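Local coordinates for flagellar basal body rod modification protein (Helicobacter pylori 26695, PDB 4ZZF) that is probably required for assembly of the flagellar hook, perhaps as a scaffold, seen here as a truncated form that holds its Ig-like domain, at residues A[27-36]-A[89-97]; A[6-17]-A[107-116]. All blocks are in the same frame, centred on the assembly; numbering follows the deposited sequence.

Interaction 1. Residues A[27-36]-A[89-97]; sequences FSLFFDEKID and KIKAEYNLD
Two sheets of the FlgD Ig-like domain face each other here. Strands 27-31 and 89-94 run in roughly the same direction, 8.6 Å apart at their closest, and meet through side chains. At one end Ile-90 lies over the ring of Phe-27. Ile-90 CD1 sits 3.7 Å from the centroid of the Phe-27 ring, almost on the ring normal, a CH-pi contact. Its CG2 meets the same ring at CE2. Further along, Leu-29 CD1 packs on Ala-92 CB at 3.8 Å.

Phe-31 and Tyr-94 form a T-shaped pair. The edge of Phe-31 points at the face of Tyr-94, with centroids 4.8 Å apart and planes at 81°. Tyr-94 CG stands between its backbone N and carbonyl carbon (chi1 69°), and the ring reaches across to the facing strand. The other ring is covered too: Ile-35 CD1 lies over a face of Phe-31. The hydroxyl of Tyr-94 takes a weak bond from Asp-32 N and donates to a water. That water donates to Asp-32 OD1, while Asp-32 OD2 pairs with Arg-110.

The buried Asn-95 uses both ends of its amide, ND2 and OD1, to bond to the loop. Asn-95 ND2 gives a nearly straight bond to Lys-34 O (2.9 Å), which lies in the amide plane. Asn-95 OD1 accepts from Asp-36 N at 2.7 Å. A second, weak bond runs from ND2 to Glu-33 OE1. With both ends engaged, the amide is fixed in rotation, and it ties loop 32-36 to Asn-95, next to Tyr-94. Thr-106 and Leu-104 of strand 104-107, and Ile-44 of strand 43-47, pack around the same interior. The arrangement is that of the hydrophobic core of an Ig-like beta sandwich, with facing sheets joined by aliphatic and aromatic side chains.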
loop_
_atom_site.group_PDB
_atom_site.type_symbol
_atom_site.label_atom_id
_atom_site.label_comp_id
_atom_site.label_asym_id
_atom_site.label_seq_id
_atom_site.Cartn_x
_atom_site.Cartn_y
_atom_site.Cartn_z
ATOM N N PHE A 27 24.993 2.577 -17.677
ATOM C CA PHE A 27 24.423 2.872 -16.364
ATOM C C PHE A 27 23.131 3.673 -16.514
ATOM O O PHE A 27 22.853 4.257 -17.562
ATOM C CB PHE A 27 25.428 3.629 -15.484
ATOM C CG PHE A 27 25.681 5.042 -15.933
ATOM C CD1 PHE A 27 26.670 5.321 -16.863
ATOM C CD2 PHE A 27 24.922 6.093 -15.437
ATOM C CE1 PHE A 27 26.896 6.621 -17.281
ATOM C CE2 PHE A 27 25.149 7.391 -15.852
ATOM C CZ PHE A 27 26.128 7.659 -16.769
ATOM N N SER A 28 22.351 3.701 -15.446
ATOM C CA SER A 28 21.040 4.325 -15.464
ATOM C C SER A 28 20.885 5.340 -14.310
ATOM O O SER A 28 21.401 5.138 -13.200
ATOM C CB SER A 28 19.973 3.229 -15.409
ATOM O OG SER A 28 18.797 3.665 -14.767
ATOM N N LEU A 29 20.221 6.456 -14.609
ATOM C CA LEU A 29 19.928 7.491 -13.625
ATOM C C LEU A 29 18.436 7.782 -13.601
ATOM O O LEU A 29 17.780 7.822 -14.650
ATOM C CB LEU A 29 20.692 8.780 -13.934
ATOM C CG LEU A 29 22.195 8.729 -13.710
ATOM C CD1 LEU A 29 22.823 10.070 -14.100
ATOM C CD2 LEU A 29 22.467 8.417 -12.274
ATOM N N PHE A 30 17.894 8.012 -12.413
ATOM C CA PHE A 30 16.473 8.294 -12.306
ATOM C C PHE A 30 16.225 9.784 -12.112
ATOM O O PHE A 30 16.739 10.380 -11.156
ATOM C CB PHE A 30 15.860 7.495 -11.157
ATOM C CG PHE A 30 14.389 7.722 -10.973
ATOM C CD1 PHE A 30 13.468 6.974 -11.681
ATOM C CD2 PHE A 30 13.923 8.689 -10.079
ATOM C CE1 PHE A 30 12.105 7.183 -11.499
ATOM C CE2 PHE A 30 12.573 8.899 -9.901
ATOM C CZ PHE A 30 11.661 8.140 -10.612
ATOM N N PHE A 31 15.435 10.379 -13.013
ATOM C CA PHE A 31 15.076 11.789 -12.893
ATOM C C PHE A 31 13.628 11.950 -12.422
ATOM O O PHE A 31 12.682 11.580 -13.119
ATOM C CB PHE A 31 15.332 12.516 -14.222
ATOM C CG PHE A 31 16.790 12.547 -14.598
ATOM C CD1 PHE A 31 17.377 11.465 -15.258
ATOM C CD2 PHE A 31 17.591 13.621 -14.230
ATOM C CE1 PHE A 31 18.726 11.468 -15.580
ATOM C CE2 PHE A 31 18.941 13.639 -14.546
ATOM C CZ PHE A 31 19.518 12.552 -15.223
ATOM N N ASP A 32 13.483 12.494 -11.217
ATOM C CA ASP A 32 12.190 12.668 -10.558
ATOM C C ASP A 32 11.254 13.632 -11.285
ATOM O O ASP A 32 10.037 13.543 -11.149
ATOM C CB ASP A 32 12.427 13.154 -9.129
ATOM C CG ASP A 32 13.430 12.278 -8.390
ATOM O OD1 ASP A 32 14.644 12.363 -8.691
ATOM O OD2 ASP A 32 13.003 11.479 -7.536
ATOM N N GLU A 33 11.852 14.547 -12.041
ATOM C CA GLU A 33 11.151 15.552 -12.836
ATOM C C GLU A 33 11.708 15.516 -14.237
ATOM O O GLU A 33 12.881 15.161 -14.410
ATOM C CB GLU A 33 11.361 16.966 -12.283
ATOM C CG GLU A 33 10.642 17.318 -11.030
ATOM C CD GLU A 33 10.898 18.765 -10.659
ATOM O OE1 GLU A 33 11.450 19.507 -11.519
ATOM O OE2 GLU A 33 10.572 19.159 -9.515
ATOM N N LYS A 34 10.905 15.923 -15.219
ATOM C CA LYS A 34 11.405 16.133 -16.567
ATOM C C LYS A 34 12.598 17.075 -16.567
ATOM O O LYS A 34 12.554 18.138 -15.963
ATOM C CB LYS A 34 10.319 16.722 -17.475
ATOM C CG LYS A 34 9.274 15.735 -17.914
ATOM C CD LYS A 34 8.388 16.320 -18.999
ATOM C CE LYS A 34 7.395 15.271 -19.488
ATOM N NZ LYS A 34 6.626 15.710 -20.696
ATOM N N ILE A 35 13.665 16.698 -17.250
ATOM C CA ILE A 35 14.809 17.598 -17.374
ATOM C C ILE A 35 14.422 18.845 -18.174
ATOM O O ILE A 35 13.845 18.738 -19.255
ATOM C CB ILE A 35 15.994 16.902 -18.056
ATOM C CG1 ILE A 35 16.449 15.709 -17.219
ATOM C CG2 ILE A 35 17.121 17.866 -18.267
ATOM C CD1 ILE A 35 17.367 14.799 -17.959
ATOM N N ASP A 36 14.721 20.023 -17.640
ATOM C CA ASP A 36 14.539 21.246 -18.401
ATOM C C ASP A 36 15.907 21.883 -18.608
ATOM O O ASP A 36 16.481 22.389 -17.664
ATOM C CB ASP A 36 13.595 22.202 -17.679
ATOM C CG ASP A 36 13.329 23.493 -18.474
ATOM O OD1 ASP A 36 14.052 23.786 -19.466
ATOM O OD2 ASP A 36 12.390 24.233 -18.090
ATOM N N LYS A 89 31.830 6.679 -8.783
ATOM C CA LYS A 89 30.565 7.279 -8.348
ATOM C C LYS A 89 29.969 8.153 -9.446
ATOM O O LYS A 89 30.645 9.030 -9.995
ATOM C CB LYS A 89 30.765 8.120 -7.083
ATOM C CG LYS A 89 31.388 7.365 -5.934
ATOM C CD LYS A 89 31.745 8.297 -4.787
ATOM C CE LYS A 89 32.487 7.554 -3.676
ATOM N NZ LYS A 89 32.704 8.402 -2.461
ATOM N N ILE A 90 28.701 7.921 -9.756
ATOM C CA ILE A 90 28.022 8.687 -10.789
ATOM C C ILE A 90 26.832 9.439 -10.195
ATOM O O ILE A 90 25.972 8.837 -9.533
ATOM C CB ILE A 90 27.552 7.783 -11.938
ATOM C CG1 ILE A 90 28.750 7.038 -12.538
ATOM C CG2 ILE A 90 26.849 8.610 -13.000
ATOM C CD1 ILE A 90 28.392 6.093 -13.656
ATOM N N LYS A 91 26.829 10.759 -10.392
ATOM C CA LYS A 91 25.787 11.663 -9.900
ATOM C C LYS A 91 25.350 12.575 -11.033
ATOM O O LYS A 91 25.977 12.600 -12.094
ATOM C CB LYS A 91 26.272 12.531 -8.744
ATOM C CG LYS A 91 27.073 11.814 -7.702
ATOM C CD LYS A 91 27.326 12.702 -6.493
ATOM C CE LYS A 91 28.067 13.973 -6.855
ATOM N NZ LYS A 91 28.616 14.595 -5.602
ATOM N N ALA A 92 24.294 13.346 -10.800
ATOM C CA ALA A 92 23.834 14.301 -11.792
ATOM C C ALA A 92 23.172 15.498 -11.122
ATOM O O ALA A 92 22.664 15.408 -10.007
ATOM C CB ALA A 92 22.866 13.644 -12.777
ATOM N N GLU A 93 23.179 16.615 -11.830
ATOM C CA GLU A 93 22.500 17.820 -11.392
ATOM C C GLU A 93 21.661 18.305 -12.545
ATOM O O GLU A 93 22.113 18.259 -13.684
ATOM C CB GLU A 93 23.501 18.887 -10.967
ATOM C CG GLU A 93 24.171 18.587 -9.645
ATOM C CD GLU A 93 24.823 19.813 -9.063
ATOM O OE1 GLU A 93 25.559 20.490 -9.821
ATOM O OE2 GLU A 93 24.567 20.123 -7.873
ATOM N N TYR A 94 20.453 18.783 -12.255
ATOM C CA TYR A 94 19.571 19.260 -13.313
ATOM C C TYR A 94 18.481 20.154 -12.724
ATOM O O TYR A 94 18.222 20.108 -11.515
ATOM C CB TYR A 94 18.958 18.081 -14.075
ATOM C CG TYR A 94 17.969 17.291 -13.243
ATOM C CD1 TYR A 94 18.394 16.524 -12.161
ATOM C CD2 TYR A 94 16.611 17.324 -13.525
ATOM C CE1 TYR A 94 17.491 15.808 -11.387
ATOM C CE2 TYR A 94 15.702 16.603 -12.758
ATOM C CZ TYR A 94 16.144 15.856 -11.691
ATOM O OH TYR A 94 15.242 15.153 -10.917
ATOM N N ASN A 95 17.896 20.994 -13.581
ATOM C CA ASN A 95 16.800 21.894 -13.215
ATOM C C ASN A 95 17.151 22.849 -12.092
ATOM O O ASN A 95 16.619 22.746 -11.003
ATOM C CB ASN A 95 15.558 21.082 -12.841
ATOM C CG ASN A 95 14.975 20.352 -14.031
ATOM O OD1 ASN A 95 15.573 20.351 -15.103
ATOM N ND2 ASN A 95 13.811 19.736 -13.856
ATOM N N LEU A 96 18.059 23.771 -12.375
ATOM C CA LEU A 96 18.454 24.802 -11.421
ATOM C C LEU A 96 17.237 25.612 -11.003
ATOM O O LEU A 96 16.456 26.047 -11.853
ATOM C CB LEU A 96 19.512 25.714 -12.042
ATOM C CG LEU A 96 19.841 27.023 -11.336
ATOM C CD1 LEU A 96 20.570 26.733 -10.038
ATOM C CD2 LEU A 96 20.690 27.920 -12.237
ATOM N N ASP A 97 17.055 25.791 -9.701
ATOM C CA ASP A 97 15.911 26.551 -9.219
ATOM C C ASP A 97 16.258 28.036 -9.044
ATOM O O ASP A 97 17.301 28.374 -8.503
ATOM C CB ASP A 97 15.391 25.966 -7.910
ATOM C CG ASP A 97 14.185 26.728 -7.369
ATOM O OD1 ASP A 97 13.057 26.473 -7.828
ATOM O OD2 ASP A 97 14.371 27.590 -6.494
HETATM O O HOH W 1 15.965 14.572 -8.375
HETATM O O HOH W 2 18.598 21.704 -16.088
#

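Interaction 2. Residues A[6-17]-A[107-116]; sequences IGKIAETDVSGA and RIGRGEVESV
Ile-6 packs its CG1 on Val-116 CG2 (3.7 Å) just outside a short antiparallel ladder of 9-11 with 110-112. Backbone bonds flank the ladder: Gly-7 N to Val-113 O, then Val-113 N to Lys-8 O. Ile-9 lays CD1 against the backbone of Glu-112. Ala-10 and Gly-111 form the hydrogen-bonded pair, and Ala-10 CB touches Val-113 CG2. At Gly-111 the chain bends, so what follows lies in a different sheet or face.

Glu-11 joins two arginines in a salt-bridge network. Glu-11 OE2 takes Arg-110 NE at 2.8 Å, on the syn side but 34° out of the carboxylate plane. Arg-110 runs alongside it, pointing the same way. Glu-11 OE1 forms a salt bridge with Arg-107 NH2 at 2.9 Å, though its hydrogen bond is weak, and a water links OE1 to Arg-107 NE. Tyr-141 also binds Glu-11 OE2.

Thr-12 gives two bonds to Gly-109 O, from N and from OG1. Its OG1 accepts from Val-14 N, an ST turn. Val-14 O receives a CA-H...O contact from Gly-109, and Ala-17 CB meets Ile-108 CD1. Arg-107 reaches back with an extended chain, and its NH1 (3.1 Å) and NH2 (3.0 Å) both donate to Thr-12 O.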
loop_
_atom_site.group_PDB
_atom_site.type_symbol
_atom_site.label_atom_id
_atom_site.label_comp_id
_atom_site.label_asym_id
_atom_site.label_seq_id
_atom_site.Cartn_x
_atom_site.Cartn_y
_atom_site.Cartn_z
ATOM N N ILE A 6 7.061 -1.352 -3.810
ATOM C CA ILE A 6 6.724 -1.095 -5.196
ATOM C C ILE A 6 6.012 0.244 -5.322
ATOM O O ILE A 6 5.064 0.509 -4.603
ATOM C CB ILE A 6 5.844 -2.200 -5.771
ATOM C CG1 ILE A 6 6.633 -3.510 -5.855
ATOM C CG2 ILE A 6 5.302 -1.794 -7.136
ATOM C CD1 ILE A 6 5.749 -4.694 -6.127
ATOM N N GLY A 7 6.504 1.090 -6.218
ATOM C CA GLY A 7 5.943 2.408 -6.420
ATOM C C GLY A 7 6.556 3.470 -5.531
ATOM O O GLY A 7 6.254 4.654 -5.682
ATOM N N LYS A 8 7.405 3.063 -4.593
ATOM C CA LYS A 8 8.103 4.027 -3.745
ATOM C C LYS A 8 9.394 4.431 -4.432
ATOM O O LYS A 8 9.869 3.732 -5.330
ATOM C CB LYS A 8 8.415 3.457 -2.351
ATOM C CG LYS A 8 7.202 2.927 -1.548
ATOM C CD LYS A 8 6.214 4.030 -1.212
ATOM C CE LYS A 8 5.161 3.566 -0.210
ATOM N NZ LYS A 8 4.404 2.372 -0.675
ATOM N N ILE A 9 9.958 5.555 -4.015
ATOM C CA ILE A 9 11.331 5.868 -4.361
ATOM C C ILE A 9 12.188 5.226 -3.303
ATOM O O ILE A 9 11.896 5.337 -2.103
ATOM C CB ILE A 9 11.614 7.388 -4.428
ATOM C CG1 ILE A 9 10.606 8.082 -5.343
ATOM C CG2 ILE A 9 13.074 7.657 -4.875
ATOM C CD1 ILE A 9 10.889 7.893 -6.805
ATOM N N ALA A 10 13.223 4.517 -3.747
ATOM C CA ALA A 10 14.185 3.910 -2.831
ATOM C C ALA A 10 15.537 4.597 -2.984
ATOM O O ALA A 10 15.953 4.907 -4.101
ATOM C CB ALA A 10 14.313 2.420 -3.094
ATOM N N GLU A 11 16.174 4.882 -1.857
ATOM C CA GLU A 11 17.575 5.268 -1.820
ATOM C C GLU A 11 18.349 4.009 -1.393
ATOM O O GLU A 11 18.007 3.410 -0.384
ATOM C CB GLU A 11 17.819 6.419 -0.823
ATOM C CG GLU A 11 17.002 7.688 -1.043
ATOM C CD GLU A 11 17.585 8.575 -2.133
ATOM O OE1 GLU A 11 18.787 8.422 -2.461
ATOM O OE2 GLU A 11 16.844 9.412 -2.684
ATOM N N THR A 12 19.355 3.585 -2.147
ATOM C CA THR A 12 20.149 2.428 -1.717
ATOM C C THR A 12 21.598 2.815 -1.420
ATOM O O THR A 12 22.033 3.909 -1.775
ATOM C CB THR A 12 20.163 1.302 -2.760
ATOM O OG1 THR A 12 21.090 1.625 -3.796
ATOM C CG2 THR A 12 18.793 1.076 -3.339
ATOM N N ASP A 13 22.349 1.923 -0.774
ATOM C CA ASP A 13 23.755 2.212 -0.482
ATOM C C ASP A 13 24.682 1.877 -1.665
ATOM O O ASP A 13 25.895 1.878 -1.522
ATOM C CB ASP A 13 24.227 1.472 0.788
ATOM C CG ASP A 13 24.084 -0.050 0.688
ATOM O OD1 ASP A 13 24.070 -0.600 -0.429
ATOM O OD2 ASP A 13 23.992 -0.713 1.740
ATOM N N VAL A 14 24.107 1.583 -2.825
ATOM C CA VAL A 14 24.895 1.421 -4.047
ATOM C C VAL A 14 25.011 2.761 -4.760
ATOM O O VAL A 14 24.030 3.239 -5.328
ATOM C CB VAL A 14 24.253 0.403 -5.000
ATOM C CG1 VAL A 14 24.990 0.375 -6.333
ATOM C CG2 VAL A 14 24.211 -0.975 -4.346
ATOM N N SER A 15 26.187 3.373 -4.727
ATOM C CA SER A 15 26.358 4.692 -5.334
ATOM C C SER A 15 27.380 4.726 -6.482
ATOM O O SER A 15 27.554 5.760 -7.129
ATOM C CB SER A 15 26.775 5.701 -4.266
ATOM O OG SER A 15 28.018 5.322 -3.703
ATOM N N GLY A 16 28.060 3.609 -6.725
ATOM C CA GLY A 16 29.075 3.569 -7.760
ATOM C C GLY A 16 28.896 2.420 -8.726
ATOM O O GLY A 16 28.185 1.474 -8.440
ATOM N N ALA A 17 29.535 2.517 -9.883
ATOM C CA ALA A 17 29.562 1.430 -10.848
ATOM C C ALA A 17 31.007 1.018 -11.125
ATOM O O ALA A 17 31.934 1.813 -10.947
ATOM C CB ALA A 17 28.878 1.837 -12.135
ATOM N N ARG A 107 21.446 10.253 -8.697
ATOM C CA ARG A 107 22.662 9.455 -8.619
ATOM C C ARG A 107 22.279 8.032 -8.913
ATOM O O ARG A 107 21.098 7.670 -8.819
ATOM C CB ARG A 107 23.307 9.539 -7.229
ATOM C CG ARG A 107 22.370 9.041 -6.124
ATOM C CD ARG A 107 23.120 8.617 -4.876
ATOM N NE ARG A 107 22.233 8.248 -3.773
ATOM C CZ ARG A 107 22.025 7.000 -3.352
ATOM N NH1 ARG A 107 22.629 5.980 -3.951
ATOM N NH2 ARG A 107 21.206 6.770 -2.332
ATOM N N ILE A 108 23.272 7.233 -9.274
ATOM C CA ILE A 108 23.094 5.797 -9.388
ATOM C C ILE A 108 22.603 5.197 -8.065
ATOM O O ILE A 108 23.073 5.579 -6.991
ATOM C CB ILE A 108 24.416 5.128 -9.803
ATOM C CG1 ILE A 108 24.647 5.327 -11.296
ATOM C CG2 ILE A 108 24.416 3.632 -9.488
ATOM C CD1 ILE A 108 25.763 4.453 -11.830
ATOM N N GLY A 109 21.667 4.255 -8.127
ATOM C CA GLY A 109 21.267 3.538 -6.920
ATOM C C GLY A 109 20.111 4.166 -6.154
ATOM O O GLY A 109 19.940 3.922 -4.961
ATOM N N ARG A 110 19.316 4.985 -6.839
ATOM C CA ARG A 110 18.069 5.482 -6.275
ATOM C C ARG A 110 17.044 5.597 -7.388
ATOM O O ARG A 110 17.397 5.735 -8.551
ATOM C CB ARG A 110 18.267 6.839 -5.584
ATOM C CG ARG A 110 18.652 7.982 -6.551
ATOM C CD ARG A 110 18.582 9.353 -5.870
ATOM N NE ARG A 110 17.224 9.710 -5.465
ATOM C CZ ARG A 110 16.334 10.278 -6.278
ATOM N NH1 ARG A 110 16.656 10.541 -7.537
ATOM N NH2 ARG A 110 15.116 10.566 -5.847
ATOM N N GLY A 111 15.772 5.545 -7.035
ATOM C CA GLY A 111 14.735 5.721 -8.027
ATOM C C GLY A 111 13.498 4.933 -7.685
ATOM O O GLY A 111 13.426 4.257 -6.645
ATOM N N GLU A 112 12.517 5.017 -8.571
ATOM C CA GLU A 112 11.274 4.317 -8.345
ATOM C C GLU A 112 11.492 2.816 -8.347
ATOM O O GLU A 112 12.215 2.282 -9.188
ATOM C CB GLU A 112 10.242 4.693 -9.393
ATOM C CG GLU A 112 8.874 4.109 -9.088
ATOM C CD GLU A 112 7.796 4.595 -10.048
ATOM O OE1 GLU A 112 8.099 4.783 -11.250
ATOM O OE2 GLU A 112 6.651 4.785 -9.588
ATOM N N VAL A 113 10.873 2.134 -7.394
ATOM C CA VAL A 113 10.883 0.686 -7.410
ATOM C C VAL A 113 9.813 0.177 -8.346
ATOM O O VAL A 113 8.626 0.330 -8.078
ATOM C CB VAL A 113 10.662 0.104 -6.023
ATOM C CG1 VAL A 113 10.687 -1.421 -6.096
ATOM C CG2 VAL A 113 11.722 0.649 -5.063
ATOM N N GLU A 114 10.231 -0.432 -9.448
ATOM C CA GLU A 114 9.296 -0.816 -10.491
ATOM C C GLU A 114 8.703 -2.203 -10.274
ATOM O O GLU A 114 7.607 -2.500 -10.744
ATOM C CB GLU A 114 9.983 -0.750 -11.851
ATOM C CG GLU A 114 10.489 0.642 -12.185
ATOM C CD GLU A 114 11.224 0.688 -13.502
ATOM O OE1 GLU A 114 12.260 0.001 -13.622
ATOM O OE2 GLU A 114 10.760 1.403 -14.415
ATOM N N SER A 115 9.424 -3.062 -9.571
ATOM C CA SER A 115 8.884 -4.369 -9.246
ATOM C C SER A 115 9.713 -4.958 -8.134
ATOM O O SER A 115 10.815 -4.495 -7.870
ATOM C CB SER A 115 8.869 -5.298 -10.475
ATOM O OG SER A 115 10.127 -5.899 -10.697
ATOM N N VAL A 116 9.159 -5.957 -7.461
ATOM C CA VAL A 116 9.904 -6.757 -6.500
ATOM C C VAL A 116 10.017 -8.162 -7.054
ATOM O O VAL A 116 9.020 -8.761 -7.440
ATOM C CB VAL A 116 9.233 -6.782 -5.112
ATOM C CG1 VAL A 116 9.807 -7.911 -4.253
ATOM C CG2 VAL A 116 9.412 -5.453 -4.424
HETATM O O HOH W 3 20.511 10.537 -3.023
#

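How the interactions relate
The centres of the two interactions lie 14 Å apart, and the contacts touch. Leu-29 CD2 packs on the backbone of Arg-107 and Ile-108. Both segments of interaction 1 fall between residues 17 and 107, the inner ends of interaction 2. Strand 16-19 pairs with strand 86-94, so both contacts reach the same sheet. Interaction 1 forms part of the interior of the Ig-like domain. In interaction 2, 6-17 leads from strand 9-12, paired with 137-141, into strand 16-19. Segment 107-116 leads from strand 104-107 to strand 115-119, whose Val-116 pairs with a strand of a second subunit. The Asp-32 to Arg-110 salt bridge ties the sandwich to the part holding strands 9-12 and 137-141.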